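Local coordinates for thiol peroxidase (Mycobacterium tuberculosis, PDB 1XVQ), which probably reduces hydrogen peroxide and organic hydroperoxides to water and alcohols, with thioredoxin as the electron donor, protecting the cell against oxidative stress, at residues A[7-13]-A[146-150]; A[24-29]-A[111-115]; A[47-51]-A[67-71]; A[83-89]-A[103-107]; A[129-133]-A[154-159]. One frame throughout, in Å; residues are numbered along the deposited sequence.

Contact 1: residues A[7-13]-A[146-150]; sequences RGNAINT and LVPEI. With YT3 (yttrium (III) ion), chain D.
Ile150 slides past the side chain of Arg7, its CB and CG1 lying over one face of the guanidinium while its CG2 presses on the NE side of that group. With CG1 placed between the backbone N and the carbonyl carbon (chi1 56°), the branch is spread so that CG2 also touches Ile11, 3.4 Å from its CD1. A flat cation can lie over an aliphatic branch and still use its N-H groups at its rim: water 1 sits in the guanidinium plane and joins Arg7 NH2, by a weak bond, to the carbonyl of Ile150.

The two backbones meet in a single beta bridge at Ala10 and Glu149. Two main-chain bonds flank it: Ile150 N donates to Asn9 O at 3.1 Å, and Ile11 N to Pro148 O, also at 3.1 Å. Glu149 CA adds a CH...O contact to Asn9 O. Farther along, Thr13 CG2 and Leu146 CD1 come tip to tip at 3.9 Å; the threonine hydroxyl bonds instead to the carbonyls of Gly15 and Gly116.

Asn9 ND2 gives a hydrogen to water 2 at 2.6 Å, which turns weakly to Glu149 OE2. An yttrium ion lies by this carboxylate, though the modelled approach is doubtful. The chemistry is that of a surface seam: main-chain bonds join the N-terminal arm to the loop after strand 141-146, apolar contacts lie beside them, and water links the polar ends.

Contact 2: residues A[24-29]-A[111-115]; sequences APAFTL and FGEDY
Pro25 and Phe27 of the 24-29 segment run past the short helix 111-114, their CA atoms lying 6.7 Å from that of Asp114 and 6.0 Å from that of Phe111 respectively. Tyr115 makes the direct polar link: its hydroxyl donates to Pro25 O at 2.7 Å, in the carbonyl plane and on a lone pair. Its CG stands beside the backbone N (chi1 -83°), a turn that carries the ring across to proline. Pro25 CG then covers one face of the ring and Phe111 CE2 the opposite face, so the phenol is sandwiched while its OH grips the carbonyl of the same proline.

The same hydroxyl lies at the edge of the Phe27 ring, 3.6 Å from CD2. Phe27 CB in turn approaches the edge of the Phe111 ring, and Leu29 CD2 packs on Phe111 CB at 3.6 Å. Flat rings and a branched leucine fill the buried side of the contact, where the tyrosine hydroxyl is satisfied by Pro25 O. Toward the outside, water 3 donates to Ala26 O and to Asp114 OD2, an oxygen that also bonds to Ser110 OG.

Beneath the contact lies the central sheet of the thioredoxin fold. Phe111 rests on Leu49 and Ile51 of strand 47-51, while Tyr115 reaches from Leu49 to Val133 and Ile135 of strand 131-135; strand 28-30, begun by Thr28 and Leu29, pairs with 36-38.

Contact 3: residues A[47-51]-A[67-71]; sequences VLLNI and FDERA
Leu48 meets Phe67 and Ala71 within a beta-alpha-beta unit of the thioredoxin fold, in which strand 47-51 leads through helix 62-73 to strand 77-78. The segments run nearly antiparallel, at 167°, with their axes 10.4 Å apart, a separation bridged by side chains alone.

The polar contact is made by Asn50 and Asp68, both buried. The asparagine reaches from the strand and the aspartate from the helix, so that a polar residue on the sheet lies close to the Asp68 carboxylate within otherwise apolar surroundings; which way round the amide is turned is uncertain. Asp68 also lies near Cys60, the predicted peroxidatic cysteine, which places this polar pair on the active-site side of the unit.

The apolar packing centres on one methyl. Both Leu48 and Phe67 carry CG anti to the backbone N (chi1 161° and 176°), which extends them toward one another from opposite directions. Leucine supplies a branched end to fill the interface, and alanine, one turn after the phenylalanine, is small enough for the helix to come close. Around them, Ile132 of the next strand touches Leu48 and Phe67, and Val78 lies against Leu48 and Ala71. Leu48 CD2 comes from the sheet against Phe67 CE2 at 3.3 Å, a tight approach oblique to the ring, and the same methyl lies 3.6 Å from Ala71 CB.

Contact 4: residues A[83-89]-A[103-107]; sequences KDLPFAQ and PASAF
A bend at chi2 (-79°) turns the Lys83 chain toward Ala106, while Ser105 holds OG anti to its own backbone N (chi1 170°), directed at Asp84. Lys83 NZ donates to Ala106 O at 2.9 Å from above the carbonyl plane, and water 5 continues from the ammonium to Phe107 O. A long, flexible lysine can thus tie two successive carbonyls, one directly and the next through water. Ser105 OG gives its hydrogen to Asp84 O at 2.6 Å and accepts from Phe107 N, so one small hydroxyl serves both segments.

That second bond makes an ST turn, which bends the loop leading toward helix 111-114 in this thioredoxin-fold peroxiredoxin. Across from this turn runs a short, weakly bonded helical stretch around 86-89, which includes Pro86.

Leu85 CD2 lies over one face of the Phe107 ring, 3.8 Å from its centroid, as a CH-pi contact. Pro86 CD meets the ring obliquely, 3.8 Å from CE2. At the far end, Gln89 packs its CB on Pro103 CB at 3.6 Å. Gln89 NE2, with its partner in the amide plane, donates to Ala104 O at 3.0 Å, nearly straight at 167° but from well above the carbonyl plane; the same nitrogen bonds to Ser82 OG.

Contact 5: residues A[129-133]-A[154-159]; sequences ARAIV and PNYEAA
Arg130 lies across Pro154 and Ile132 packs beside it where strand 131-135 of the thioredoxin-fold sheet meets the start of helix 156-165. Pro154 CG sits over one face of the guanidinium, 3.8 Å from NE, a flat cation against a rigid apolar ring. Arg130 NH2 donates to Tyr156 OH at 3.2 Å; the bond is bent, and the hydroxyl lies 19° out of the guanidinium plane. Tyrosine suits the place by offering both an acceptor and a ring wall. The turn of the arginine chain at chi2 (73°) brings its head over the proline.

Ile132 CD1 fills the angle between Pro154 CB and the Tyr156 ring, 3.8 Å from the former, while its other branch, CG2, reaches Ala159 CB at 4.0 Å. Branching at CB lets one isoleucine touch both the proline leading into the helix and the alanine of its first turn, whose small side chain lets the helix lie close.

In the next shell, Arg130 NH1 bonds to Ile51 O and the guanidinium makes a cation-pi contact with Phe52, which together probably limit its rotation. The Tyr156 ring meets that of Phe67 on helix 62-73. The helix start is set by its N-cap residue: Asn155 OD1 accepts from Ala158 N at 3.0 Å.

Overall arrangement
Contacts 3 and 5 form one unit, their centres 9 Å apart: strands 47-51 and 131-135 are sheet neighbours, joined by Leu49 N to Val133 O at 2.8 Å, and both helices pack on the same face. Contact 2 lies across the sheet, where Tyr115 CE2 is 3.6 Å from Leu49 CD1, and contact 4 extends that layer through Leu29 and Ala106. Contact 1 lies at the surface yet adjoins contact 5 through Val147 N and Arg130 O, 3.2 Å apart. Cys60, the predicted peroxidatic residue, lies close to two of the contacts: its side chain is about 8 Å from that of Asp68 in contact 3 and about 10 Å from that of Tyr156 in contact 5.

Contact 1: residues A[7-13]-A[146-150]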
# COMPACT_ATOMS: atom_id res chain seq x y z
N ARG A 7 2.59 11.58 18.50
CA ARG A 7 1.94 10.60 17.65
C ARG A 7 1.07 9.66 18.46
O ARG A 7 1.59 8.92 19.29
CB ARG A 7 2.99 9.81 16.88
CG ARG A 7 2.39 8.81 15.87
CD ARG A 7 3.50 8.06 15.14
NE ARG A 7 2.98 6.95 14.33
CZ ARG A 7 3.73 6.05 13.70
NH1 ARG A 7 5.06 6.11 13.75
NH2 ARG A 7 3.16 5.08 13.01
N GLY A 8 -0.23 9.70 18.22
CA GLY A 8 -1.14 8.81 18.92
C GLY A 8 -0.97 7.34 18.54
O GLY A 8 -0.52 7.01 17.44
N ASN A 9 -1.34 6.44 19.45
CA ASN A 9 -1.21 5.01 19.20
C ASN A 9 -2.22 4.58 18.15
O ASN A 9 -1.91 3.77 17.28
CB ASN A 9 -1.45 4.22 20.50
CG ASN A 9 -1.09 2.73 20.38
OD1 ASN A 9 -1.88 1.86 20.74
ND2 ASN A 9 0.11 2.45 19.90
N ALA A 10 -3.43 5.12 18.24
CA ALA A 10 -4.48 4.74 17.28
C ALA A 10 -4.27 5.40 15.92
O ALA A 10 -3.98 6.59 15.84
CB ALA A 10 -5.83 5.11 17.84
N ILE A 11 -4.43 4.63 14.86
CA ILE A 11 -4.29 5.15 13.49
C ILE A 11 -5.64 5.73 13.09
O ILE A 11 -6.67 5.07 13.23
CB ILE A 11 -3.85 4.00 12.52
CG1 ILE A 11 -2.49 3.46 12.95
CG2 ILE A 11 -3.70 4.51 11.07
CD1 ILE A 11 -1.38 4.52 12.93
N ASN A 12 -5.65 6.97 12.61
CA ASN A 12 -6.90 7.60 12.18
C ASN A 12 -6.75 8.08 10.75
O ASN A 12 -6.05 9.05 10.50
CB ASN A 12 -7.23 8.81 13.07
CG ASN A 12 -8.58 9.44 12.74
OD1 ASN A 12 -8.84 10.60 13.07
ND2 ASN A 12 -9.47 8.66 12.12
N THR A 13 -7.39 7.41 9.80
CA THR A 13 -7.29 7.85 8.42
C THR A 13 -8.50 8.66 7.97
O THR A 13 -9.50 8.79 8.69
CB THR A 13 -7.12 6.64 7.48
OG1 THR A 13 -8.28 5.81 7.60
CG2 THR A 13 -5.89 5.85 7.88
N LEU A 146 -6.04 -2.38 7.49
CA LEU A 146 -5.48 -1.06 7.81
C LEU A 146 -4.94 -1.35 9.20
O LEU A 146 -5.73 -1.57 10.13
CB LEU A 146 -6.59 -0.01 7.91
CG LEU A 146 -6.13 1.28 8.64
CD1 LEU A 146 -5.06 1.99 7.82
CD2 LEU A 146 -7.34 2.20 8.86
N VAL A 147 -3.62 -1.37 9.36
CA VAL A 147 -3.06 -1.69 10.66
C VAL A 147 -3.58 -0.64 11.64
O VAL A 147 -3.35 0.55 11.48
CB VAL A 147 -1.53 -1.71 10.61
CG1 VAL A 147 -0.98 -2.13 11.98
CG2 VAL A 147 -1.06 -2.68 9.54
N PRO A 148 -4.33 -1.09 12.67
CA PRO A 148 -4.92 -0.22 13.69
C PRO A 148 -4.01 0.56 14.61
O PRO A 148 -4.43 1.58 15.14
CB PRO A 148 -5.82 -1.18 14.47
CG PRO A 148 -4.98 -2.39 14.49
CD PRO A 148 -4.57 -2.50 13.03
N GLU A 149 -2.79 0.09 14.84
CA GLU A 149 -1.91 0.82 15.74
C GLU A 149 -0.57 1.05 15.10
O GLU A 149 -0.15 0.29 14.23
CB GLU A 149 -1.70 0.05 17.03
CG GLU A 149 -2.94 -0.26 17.75
CD GLU A 149 -2.72 -1.36 18.76
OE1 GLU A 149 -3.71 -1.82 19.32
OE2 GLU A 149 -1.55 -1.76 18.98
N ILE A 150 0.10 2.10 15.57
CA ILE A 150 1.39 2.48 15.02
C ILE A 150 2.51 1.43 15.03
O ILE A 150 3.23 1.28 14.04
CB ILE A 150 1.90 3.79 15.71
CG1 ILE A 150 1.95 3.59 17.21
CG2 ILE A 150 0.95 4.94 15.39
CD1 ILE A 150 2.55 4.77 17.99
Y YT3 D . -3.73 -1.98 21.63
O HOH W 1 2.76 2.76 11.33
O HOH W 2 1.22 0.28 18.89

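Contact 2: residues A[24-29]-A[111-115]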
# COMPACT_ATOMS: atom_id res chain seq x y z
N ALA A 24 -11.98 -2.82 -7.22
CA ALA A 24 -11.00 -1.96 -6.60
C ALA A 24 -11.07 -0.58 -7.25
O ALA A 24 -11.21 -0.44 -8.47
CB ALA A 24 -9.61 -2.55 -6.77
N PRO A 25 -10.99 0.46 -6.42
CA PRO A 25 -11.04 1.82 -6.97
C PRO A 25 -9.91 2.02 -8.00
O PRO A 25 -8.79 1.53 -7.85
CB PRO A 25 -10.85 2.71 -5.73
CG PRO A 25 -11.41 1.89 -4.62
CD PRO A 25 -10.87 0.48 -4.96
N ALA A 26 -10.20 2.76 -9.07
CA ALA A 26 -9.19 3.02 -10.05
C ALA A 26 -8.08 3.86 -9.43
O ALA A 26 -8.29 4.54 -8.43
CB ALA A 26 -9.80 3.81 -11.23
N PHE A 27 -6.88 3.76 -9.97
CA PHE A 27 -5.83 4.65 -9.48
C PHE A 27 -4.87 5.01 -10.59
O PHE A 27 -4.75 4.29 -11.59
CB PHE A 27 -5.06 4.04 -8.29
CG PHE A 27 -4.44 2.72 -8.58
CD1 PHE A 27 -3.26 2.62 -9.31
CD2 PHE A 27 -5.02 1.55 -8.10
CE1 PHE A 27 -2.66 1.39 -9.57
CE2 PHE A 27 -4.43 0.31 -8.34
CZ PHE A 27 -3.26 0.22 -9.07
N THR A 28 -4.20 6.14 -10.40
CA THR A 28 -3.21 6.64 -11.34
C THR A 28 -2.03 7.15 -10.52
O THR A 28 -1.91 8.35 -10.24
CB THR A 28 -3.79 7.79 -12.19
OG1 THR A 28 -4.24 8.83 -11.32
CG2 THR A 28 -4.97 7.31 -13.03
N LEU A 29 -1.15 6.24 -10.13
CA LEU A 29 0.02 6.58 -9.32
C LEU A 29 1.14 7.06 -10.23
O LEU A 29 0.98 7.08 -11.45
CB LEU A 29 0.46 5.33 -8.54
CG LEU A 29 -0.55 4.92 -7.45
CD1 LEU A 29 -0.29 3.48 -7.00
CD2 LEU A 29 -0.46 5.88 -6.27
N PHE A 111 -4.95 8.54 -4.74
CA PHE A 111 -4.90 7.20 -4.16
C PHE A 111 -5.19 7.15 -2.65
O PHE A 111 -6.02 6.36 -2.21
CB PHE A 111 -3.52 6.56 -4.42
CG PHE A 111 -3.37 5.17 -3.83
CD1 PHE A 111 -2.95 4.99 -2.50
CD2 PHE A 111 -3.70 4.06 -4.58
CE1 PHE A 111 -2.85 3.72 -1.93
CE2 PHE A 111 -3.61 2.76 -4.03
CZ PHE A 111 -3.18 2.59 -2.70
N GLY A 112 -4.52 7.98 -1.86
CA GLY A 112 -4.74 7.95 -0.41
C GLY A 112 -6.17 8.19 0.05
O GLY A 112 -6.62 7.56 1.01
N GLU A 113 -6.88 9.08 -0.63
CA GLU A 113 -8.27 9.37 -0.27
C GLU A 113 -9.23 8.32 -0.83
O GLU A 113 -10.18 7.90 -0.15
CB GLU A 113 -8.66 10.76 -0.78
CG GLU A 113 -7.83 11.90 -0.12
CD GLU A 113 -6.33 11.91 -0.46
OE1 GLU A 113 -5.51 12.07 0.48
OE2 GLU A 113 -5.95 11.78 -1.64
N ASP A 114 -8.96 7.89 -2.06
CA ASP A 114 -9.80 6.88 -2.71
C ASP A 114 -9.72 5.54 -2.00
O ASP A 114 -10.72 4.80 -1.98
CB ASP A 114 -9.42 6.70 -4.17
CG ASP A 114 -9.57 7.98 -4.97
OD1 ASP A 114 -10.35 8.87 -4.54
OD2 ASP A 114 -8.92 8.08 -6.02
N TYR A 115 -8.56 5.23 -1.42
CA TYR A 115 -8.40 4.00 -0.70
C TYR A 115 -8.58 4.14 0.81
O TYR A 115 -8.44 3.17 1.55
CB TYR A 115 -7.03 3.36 -1.01
CG TYR A 115 -7.07 2.55 -2.30
CD1 TYR A 115 -7.18 3.18 -3.54
CD2 TYR A 115 -7.10 1.16 -2.26
CE1 TYR A 115 -7.32 2.42 -4.71
CE2 TYR A 115 -7.26 0.39 -3.42
CZ TYR A 115 -7.36 1.04 -4.64
OH TYR A 115 -7.53 0.27 -5.80
O HOH W 3 -6.98 6.34 -6.76
O HOH W 4 -10.67 5.97 -7.90

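Contact 3: residues A[47-51]-A[67-71]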
# COMPACT_ATOMS: atom_id res chain seq x y z
N VAL A 47 -2.92 -8.07 -7.69
CA VAL A 47 -2.06 -6.98 -7.28
C VAL A 47 -2.03 -6.84 -5.77
O VAL A 47 -3.08 -6.88 -5.12
CB VAL A 47 -2.55 -5.63 -7.86
CG1 VAL A 47 -1.64 -4.49 -7.42
CG2 VAL A 47 -2.57 -5.70 -9.38
N LEU A 48 -0.83 -6.69 -5.24
CA LEU A 48 -0.65 -6.47 -3.81
C LEU A 48 -0.24 -5.01 -3.65
O LEU A 48 0.81 -4.61 -4.15
CB LEU A 48 0.47 -7.36 -3.23
CG LEU A 48 1.01 -6.86 -1.86
CD1 LEU A 48 -0.13 -6.92 -0.87
CD2 LEU A 48 2.21 -7.71 -1.38
N LEU A 49 -1.09 -4.20 -3.00
CA LEU A 49 -0.74 -2.81 -2.71
C LEU A 49 -0.20 -2.85 -1.28
O LEU A 49 -0.96 -3.08 -0.33
CB LEU A 49 -1.97 -1.89 -2.75
CG LEU A 49 -2.73 -1.91 -4.08
CD1 LEU A 49 -4.03 -1.09 -3.91
CD2 LEU A 49 -1.83 -1.34 -5.18
N ASN A 50 1.11 -2.64 -1.15
CA ASN A 50 1.80 -2.70 0.14
C ASN A 50 2.02 -1.23 0.40
O ASN A 50 2.87 -0.59 -0.20
CB ASN A 50 3.11 -3.46 -0.06
CG ASN A 50 3.61 -4.14 1.18
OD1 ASN A 50 4.63 -4.84 1.13
ND2 ASN A 50 2.92 -3.96 2.30
N ILE A 51 1.22 -0.70 1.30
CA ILE A 51 1.19 0.73 1.57
C ILE A 51 1.93 1.16 2.81
O ILE A 51 1.71 0.60 3.90
CB ILE A 51 -0.26 1.16 1.68
CG1 ILE A 51 -1.02 0.67 0.43
CG2 ILE A 51 -0.37 2.72 1.81
CD1 ILE A 51 -2.56 0.65 0.62
N PHE A 67 7.73 -11.20 2.72
CA PHE A 67 6.35 -11.05 2.29
C PHE A 67 6.27 -10.66 0.82
O PHE A 67 5.51 -11.27 0.06
CB PHE A 67 5.66 -9.98 3.11
CG PHE A 67 4.27 -9.69 2.66
CD1 PHE A 67 3.29 -10.68 2.71
CD2 PHE A 67 3.91 -8.41 2.26
CE1 PHE A 67 1.97 -10.40 2.37
CE2 PHE A 67 2.59 -8.12 1.92
CZ PHE A 67 1.63 -9.10 1.98
N ASP A 68 7.04 -9.66 0.41
CA ASP A 68 7.01 -9.22 -0.98
C ASP A 68 7.44 -10.35 -1.93
O ASP A 68 6.90 -10.51 -3.02
CB ASP A 68 7.93 -8.01 -1.20
CG ASP A 68 7.34 -6.72 -0.63
OD1 ASP A 68 6.11 -6.67 -0.41
OD2 ASP A 68 8.11 -5.77 -0.42
N GLU A 69 8.40 -11.15 -1.50
CA GLU A 69 8.87 -12.24 -2.33
C GLU A 69 7.83 -13.35 -2.45
O GLU A 69 7.61 -13.87 -3.54
CB GLU A 69 10.22 -12.75 -1.82
CG GLU A 69 11.34 -11.75 -2.11
CD GLU A 69 12.72 -12.23 -1.71
OE1 GLU A 69 13.70 -11.52 -2.05
OE2 GLU A 69 12.84 -13.29 -1.05
N ARG A 70 7.18 -13.70 -1.34
CA ARG A 70 6.15 -14.72 -1.39
C ARG A 70 4.99 -14.23 -2.27
O ARG A 70 4.45 -14.97 -3.09
CB ARG A 70 5.63 -15.03 0.02
CG ARG A 70 6.68 -15.65 0.94
CD ARG A 70 6.15 -15.85 2.35
NE ARG A 70 7.20 -16.27 3.29
CZ ARG A 70 7.90 -17.39 3.17
NH1 ARG A 70 7.67 -18.21 2.15
NH2 ARG A 70 8.84 -17.69 4.07
N ALA A 71 4.62 -12.96 -2.09
CA ALA A 71 3.51 -12.40 -2.86
C ALA A 71 3.80 -12.46 -4.35
O ALA A 71 2.96 -12.89 -5.15
CB ALA A 71 3.26 -10.95 -2.41

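Contact 4: residues A[83-89]-A[103-107]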
# COMPACT_ATOMS: atom_id res chain seq x y z
N LYS A 83 3.76 8.14 -0.07
CA LYS A 83 3.75 9.53 -0.48
C LYS A 83 5.16 10.05 -0.78
O LYS A 83 5.32 11.20 -1.12
CB LYS A 83 3.07 10.40 0.58
CG LYS A 83 1.56 10.30 0.53
CD LYS A 83 1.00 11.18 -0.60
CE LYS A 83 -0.55 11.18 -0.59
NZ LYS A 83 -1.06 12.17 -1.64
N ASP A 84 6.17 9.19 -0.65
CA ASP A 84 7.52 9.63 -1.00
C ASP A 84 7.54 9.96 -2.49
O ASP A 84 6.81 9.35 -3.27
CB ASP A 84 8.55 8.51 -0.78
CG ASP A 84 8.59 7.99 0.64
OD1 ASP A 84 8.15 6.85 0.88
OD2 ASP A 84 9.10 8.71 1.53
N LEU A 85 8.38 10.91 -2.89
CA LEU A 85 8.48 11.24 -4.30
C LEU A 85 9.17 10.05 -4.97
O LEU A 85 9.89 9.29 -4.30
CB LEU A 85 9.32 12.50 -4.53
CG LEU A 85 8.74 13.82 -4.02
CD1 LEU A 85 9.57 14.98 -4.58
CD2 LEU A 85 7.30 13.94 -4.43
N PRO A 86 8.99 9.89 -6.29
CA PRO A 86 9.61 8.79 -7.03
C PRO A 86 11.12 8.72 -6.79
O PRO A 86 11.69 7.63 -6.64
CB PRO A 86 9.27 9.10 -8.47
CG PRO A 86 7.94 9.73 -8.39
CD PRO A 86 8.09 10.66 -7.18
N PHE A 87 11.75 9.89 -6.74
CA PHE A 87 13.19 9.99 -6.54
C PHE A 87 13.66 9.25 -5.30
O PHE A 87 14.72 8.62 -5.31
CB PHE A 87 13.63 11.46 -6.45
CG PHE A 87 12.95 12.37 -7.42
CD1 PHE A 87 13.00 12.12 -8.79
CD2 PHE A 87 12.20 13.46 -6.96
CE1 PHE A 87 12.32 12.94 -9.70
CE2 PHE A 87 11.52 14.28 -7.86
CZ PHE A 87 11.58 14.03 -9.23
N ALA A 88 12.88 9.30 -4.23
CA ALA A 88 13.26 8.66 -2.97
C ALA A 88 12.83 7.22 -2.81
O ALA A 88 13.23 6.57 -1.83
CB ALA A 88 12.71 9.46 -1.83
N GLN A 89 12.02 6.71 -3.73
CA GLN A 89 11.53 5.33 -3.59
C GLN A 89 12.46 4.22 -4.06
O GLN A 89 12.24 3.04 -3.77
CB GLN A 89 10.18 5.19 -4.28
CG GLN A 89 9.07 5.94 -3.54
CD GLN A 89 7.71 5.68 -4.13
OE1 GLN A 89 7.51 5.79 -5.34
NE2 GLN A 89 6.76 5.31 -3.28
N PRO A 103 8.04 0.24 -6.80
CA PRO A 103 7.51 1.33 -5.98
C PRO A 103 6.61 2.22 -6.81
O PRO A 103 6.78 2.35 -8.03
CB PRO A 103 8.77 2.08 -5.56
CG PRO A 103 9.60 2.00 -6.82
CD PRO A 103 9.43 0.53 -7.22
N ALA A 104 5.63 2.86 -6.16
CA ALA A 104 4.73 3.76 -6.87
C ALA A 104 4.44 4.86 -5.86
O ALA A 104 4.18 4.59 -4.70
CB ALA A 104 3.46 3.07 -7.28
N SER A 105 4.46 6.10 -6.33
CA SER A 105 4.25 7.27 -5.48
C SER A 105 2.88 7.90 -5.68
O SER A 105 2.42 8.08 -6.80
CB SER A 105 5.34 8.30 -5.79
OG SER A 105 5.06 9.54 -5.17
N ALA A 106 2.23 8.26 -4.56
CA ALA A 106 0.92 8.91 -4.57
C ALA A 106 1.05 10.42 -4.38
O ALA A 106 0.07 11.07 -4.03
CB ALA A 106 0.05 8.35 -3.40
N PHE A 107 2.23 10.99 -4.63
CA PHE A 107 2.42 12.41 -4.35
C PHE A 107 1.51 13.38 -5.11
O PHE A 107 1.21 14.45 -4.60
CB PHE A 107 3.91 12.79 -4.52
CG PHE A 107 4.28 13.26 -5.90
CD1 PHE A 107 4.24 14.62 -6.22
CD2 PHE A 107 4.70 12.35 -6.87
CE1 PHE A 107 4.63 15.07 -7.49
CE2 PHE A 107 5.10 12.79 -8.14
CZ PHE A 107 5.06 14.16 -8.44
O HOH W 5 0.74 14.43 -1.80

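Contact 5: residues A[129-133]-A[154-159]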
# COMPACT_ATOMS: atom_id res chain seq x y z
N ALA A 129 -1.18 5.54 5.70
CA ALA A 129 -1.00 4.63 6.84
C ALA A 129 -0.53 3.24 6.39
O ALA A 129 -0.79 2.82 5.24
CB ALA A 129 -2.30 4.48 7.60
N ARG A 130 0.15 2.53 7.29
CA ARG A 130 0.60 1.16 6.96
C ARG A 130 -0.67 0.32 6.69
O ARG A 130 -1.58 0.22 7.52
CB ARG A 130 1.35 0.54 8.12
CG ARG A 130 1.97 -0.82 7.74
CD ARG A 130 3.18 -0.66 6.81
NE ARG A 130 3.74 -1.97 6.42
CZ ARG A 130 3.42 -2.63 5.31
NH1 ARG A 130 2.53 -2.14 4.43
NH2 ARG A 130 3.98 -3.82 5.07
N ALA A 131 -0.73 -0.29 5.51
CA ALA A 131 -1.92 -1.04 5.14
C ALA A 131 -1.61 -1.97 4.00
O ALA A 131 -0.60 -1.82 3.31
CB ALA A 131 -3.00 -0.06 4.69
N ILE A 132 -2.48 -2.94 3.82
CA ILE A 132 -2.35 -3.91 2.75
C ILE A 132 -3.68 -4.05 2.05
O ILE A 132 -4.72 -4.21 2.68
CB ILE A 132 -1.87 -5.30 3.27
CG1 ILE A 132 -0.36 -5.24 3.60
CG2 ILE A 132 -2.12 -6.37 2.22
CD1 ILE A 132 0.22 -6.51 4.26
N VAL A 133 -3.66 -3.96 0.72
CA VAL A 133 -4.87 -4.19 -0.04
C VAL A 133 -4.50 -5.17 -1.13
O VAL A 133 -3.55 -4.95 -1.85
CB VAL A 133 -5.42 -2.89 -0.69
CG1 VAL A 133 -6.58 -3.24 -1.65
CG2 VAL A 133 -5.90 -1.95 0.40
N PRO A 154 1.77 -5.90 10.12
CA PRO A 154 0.62 -6.37 9.35
C PRO A 154 0.46 -7.89 9.41
O PRO A 154 1.43 -8.61 9.63
CB PRO A 154 0.95 -5.91 7.93
CG PRO A 154 1.99 -4.82 8.14
CD PRO A 154 2.82 -5.42 9.21
N ASN A 155 -0.76 -8.37 9.21
CA ASN A 155 -1.00 -9.81 9.23
C ASN A 155 -0.63 -10.34 7.84
O ASN A 155 -1.48 -10.46 6.97
CB ASN A 155 -2.48 -10.09 9.49
CG ASN A 155 -2.75 -11.56 9.72
OD1 ASN A 155 -1.99 -12.43 9.27
ND2 ASN A 155 -3.85 -11.86 10.40
N TYR A 156 0.64 -10.65 7.65
CA TYR A 156 1.10 -11.14 6.35
C TYR A 156 0.51 -12.48 5.96
O TYR A 156 0.28 -12.75 4.78
CB TYR A 156 2.63 -11.23 6.34
CG TYR A 156 3.32 -9.89 6.47
CD1 TYR A 156 3.07 -8.87 5.54
CD2 TYR A 156 4.21 -9.63 7.51
CE1 TYR A 156 3.70 -7.64 5.64
CE2 TYR A 156 4.85 -8.39 7.63
CZ TYR A 156 4.58 -7.40 6.69
OH TYR A 156 5.20 -6.17 6.79
N GLU A 157 0.29 -13.33 6.95
CA GLU A 157 -0.25 -14.66 6.68
C GLU A 157 -1.63 -14.62 6.04
O GLU A 157 -1.89 -15.32 5.05
CB GLU A 157 -0.30 -15.47 7.98
CG GLU A 157 -0.70 -16.92 7.81
CD GLU A 157 -0.64 -17.70 9.11
OE1 GLU A 157 -0.94 -18.91 9.09
OE2 GLU A 157 -0.30 -17.10 10.16
N ALA A 158 -2.51 -13.79 6.61
CA ALA A 158 -3.87 -13.67 6.08
C ALA A 158 -3.86 -13.06 4.68
O ALA A 158 -4.62 -13.49 3.82
CB ALA A 158 -4.71 -12.81 7.00
N ALA A 159 -3.01 -12.07 4.46
CA ALA A 159 -2.91 -11.43 3.12
C ALA A 159 -2.45 -12.46 2.09
O ALA A 159 -2.96 -12.51 0.97
CB ALA A 159 -1.91 -10.25 3.15